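Local coordinates for MlnD (Bacillus methylotrophicus, PDB 5IL5), which is the dehydratase domain of a trans-AT polyketide synthase of macrolactin biosynthesis and presumably removes water from carrier-bound beta-hydroxyacyl intermediates, at residues Gly196-Ile202 / Pro252-Glu258. Sequence-based numbering, arbitrary orientation.
Sequences GQVLLKI and PVYVYAE
With CG of Leu199 anti to the backbone N (chi1 -175°) and CG of Tyr254 turned the other way, beside its own N (chi1 -64°), the leucine and the tyrosine meet diagonally between neighbouring antiparallel strands of the C-terminal hotdog fold. One methyl, Leu199 CD1, touches both tyrosines: it lies 3.7 Å from Tyr254 CB, meets Tyr256 CB and sits off the edge of the Tyr256 ring, near its plane. Loop residues Leu154 and Ile152 pack on the same face. The pairing illustrates how an antiparallel register sorts side chains: the non-hydrogen-bonded pairs Leu199-Tyr256 and Lys201-Tyr254 share this face, the hydrogen-bonded pairs Val198-Ala257 and Leu200-Val255 the opposite one, where Val198 and Leu200 pack on helix 215-229, the long helix that the hotdog sheet wraps. The bond from Leu200 N to Val255 O (2.7 Å) is nearly straight at 173°. On the side of strand 266-272, Val253 and Tyr254 form a classic beta bulge opposite Leu272, while the pairing with 196-202 keeps step: Ile202 N bonds to Val253 O at 2.8 Å, and Ile202 CD1 crosses to Val255 CG2. Toward the other end Gln197 lays its amide beside the Tyr256 hydroxyl, its plane steeply inclined to the ring, without a hydrogen bond; Tyr256 OH instead donates to Glu258 OE1 at 2.7 Å, on the anti side and well out of the carboxylate plane.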
# COMPACT_ATOMS: atom_id res chain seq x y z
N GLY A 196 28.07 31.86 -20.08
CA GLY A 196 27.76 30.52 -19.64
C GLY A 196 26.92 30.49 -18.39
O GLY A 196 27.01 29.55 -17.60
N GLN A 197 26.10 31.52 -18.21
CA GLN A 197 25.14 31.60 -17.12
C GLN A 197 23.80 32.02 -17.72
O GLN A 197 23.76 32.72 -18.73
CB GLN A 197 25.60 32.62 -16.07
CG GLN A 197 27.03 32.41 -15.57
CD GLN A 197 27.52 33.56 -14.69
OE1 GLN A 197 27.02 34.68 -14.78
NE2 GLN A 197 28.49 33.27 -13.83
N VAL A 198 22.71 31.56 -17.12
CA VAL A 198 21.38 31.84 -17.64
C VAL A 198 20.43 32.04 -16.47
O VAL A 198 20.46 31.28 -15.50
CB VAL A 198 20.87 30.71 -18.57
CG1 VAL A 198 20.65 29.42 -17.79
CG2 VAL A 198 19.59 31.13 -19.29
N LEU A 199 19.61 33.09 -16.55
CA LEU A 199 18.53 33.32 -15.60
C LEU A 199 17.21 33.29 -16.36
O LEU A 199 16.99 34.12 -17.24
CB LEU A 199 18.71 34.65 -14.87
CG LEU A 199 17.70 34.97 -13.76
CD1 LEU A 199 17.77 33.95 -12.62
CD2 LEU A 199 17.91 36.37 -13.22
N LEU A 200 16.35 32.34 -16.01
CA LEU A 200 15.03 32.23 -16.61
C LEU A 200 13.97 32.85 -15.71
O LEU A 200 13.99 32.66 -14.49
CB LEU A 200 14.66 30.78 -16.88
CG LEU A 200 15.60 29.97 -17.78
CD1 LEU A 200 15.03 28.58 -17.99
CD2 LEU A 200 15.80 30.66 -19.11
N LYS A 201 13.05 33.58 -16.32
CA LYS A 201 11.84 34.04 -15.65
C LYS A 201 10.75 33.02 -15.91
O LYS A 201 10.42 32.75 -17.07
CB LYS A 201 11.40 35.42 -16.15
CG LYS A 201 10.02 35.81 -15.64
CD LYS A 201 10.02 36.04 -14.15
CE LYS A 201 8.70 36.61 -13.70
NZ LYS A 201 7.68 35.53 -13.57
N ILE A 202 10.21 32.45 -14.84
CA ILE A 202 9.23 31.39 -14.98
C ILE A 202 7.95 31.81 -14.28
O ILE A 202 7.94 32.66 -13.39
CB ILE A 202 9.73 30.04 -14.45
CG1 ILE A 202 10.10 30.14 -12.96
CG2 ILE A 202 10.93 29.60 -15.26
CD1 ILE A 202 10.04 28.80 -12.24
N PRO A 252 8.09 29.82 -6.78
CA PRO A 252 9.29 29.94 -7.62
C PRO A 252 9.08 30.93 -8.76
O PRO A 252 8.02 30.98 -9.38
CB PRO A 252 9.50 28.51 -8.14
CG PRO A 252 8.13 27.93 -8.17
CD PRO A 252 7.39 28.55 -7.01
N VAL A 253 10.11 31.74 -9.01
CA VAL A 253 10.01 32.85 -9.95
C VAL A 253 11.12 32.77 -10.99
O VAL A 253 10.91 33.09 -12.16
CB VAL A 253 10.07 34.20 -9.21
CG1 VAL A 253 9.92 35.36 -10.19
CG2 VAL A 253 9.00 34.28 -8.14
N TYR A 254 12.31 32.34 -10.57
CA TYR A 254 13.47 32.32 -11.44
C TYR A 254 14.16 30.97 -11.40
O TYR A 254 14.05 30.22 -10.43
CB TYR A 254 14.49 33.39 -11.04
CG TYR A 254 14.01 34.81 -11.18
CD1 TYR A 254 14.06 35.46 -12.41
CD2 TYR A 254 13.51 35.51 -10.09
CE1 TYR A 254 13.64 36.76 -12.54
CE2 TYR A 254 13.08 36.81 -10.22
CZ TYR A 254 13.14 37.42 -11.45
OH TYR A 254 12.71 38.72 -11.58
N VAL A 255 14.89 30.68 -12.47
CA VAL A 255 15.79 29.53 -12.55
C VAL A 255 17.16 30.02 -13.02
O VAL A 255 17.27 30.63 -14.09
CB VAL A 255 15.23 28.44 -13.48
CG1 VAL A 255 16.27 27.36 -13.76
CG2 VAL A 255 13.95 27.83 -12.90
N TYR A 256 18.20 29.75 -12.23
CA TYR A 256 19.56 30.17 -12.53
C TYR A 256 20.46 28.95 -12.68
O TYR A 256 20.42 28.04 -11.84
CB TYR A 256 20.11 31.08 -11.42
CG TYR A 256 21.56 31.46 -11.59
CD1 TYR A 256 21.95 32.44 -12.50
CD2 TYR A 256 22.55 30.83 -10.85
CE1 TYR A 256 23.27 32.79 -12.66
CE2 TYR A 256 23.88 31.17 -11.01
CZ TYR A 256 24.24 32.15 -11.91
OH TYR A 256 25.56 32.49 -12.08
N ALA A 257 21.29 28.93 -13.72
CA ALA A 257 22.16 27.79 -14.01
C ALA A 257 23.54 28.27 -14.45
O ALA A 257 23.67 29.33 -15.08
CB ALA A 257 21.54 26.90 -15.10
N GLU A 258 24.58 27.49 -14.14
CA GLU A 258 25.94 27.90 -14.50
C GLU A 258 26.89 26.72 -14.62
O GLU A 258 26.59 25.59 -14.22
CB GLU A 258 26.50 28.90 -13.48
CG GLU A 258 26.46 28.42 -12.05
CD GLU A 258 27.26 29.34 -11.14
OE1 GLU A 258 27.32 30.56 -11.44
OE2 GLU A 258 27.83 28.85 -10.13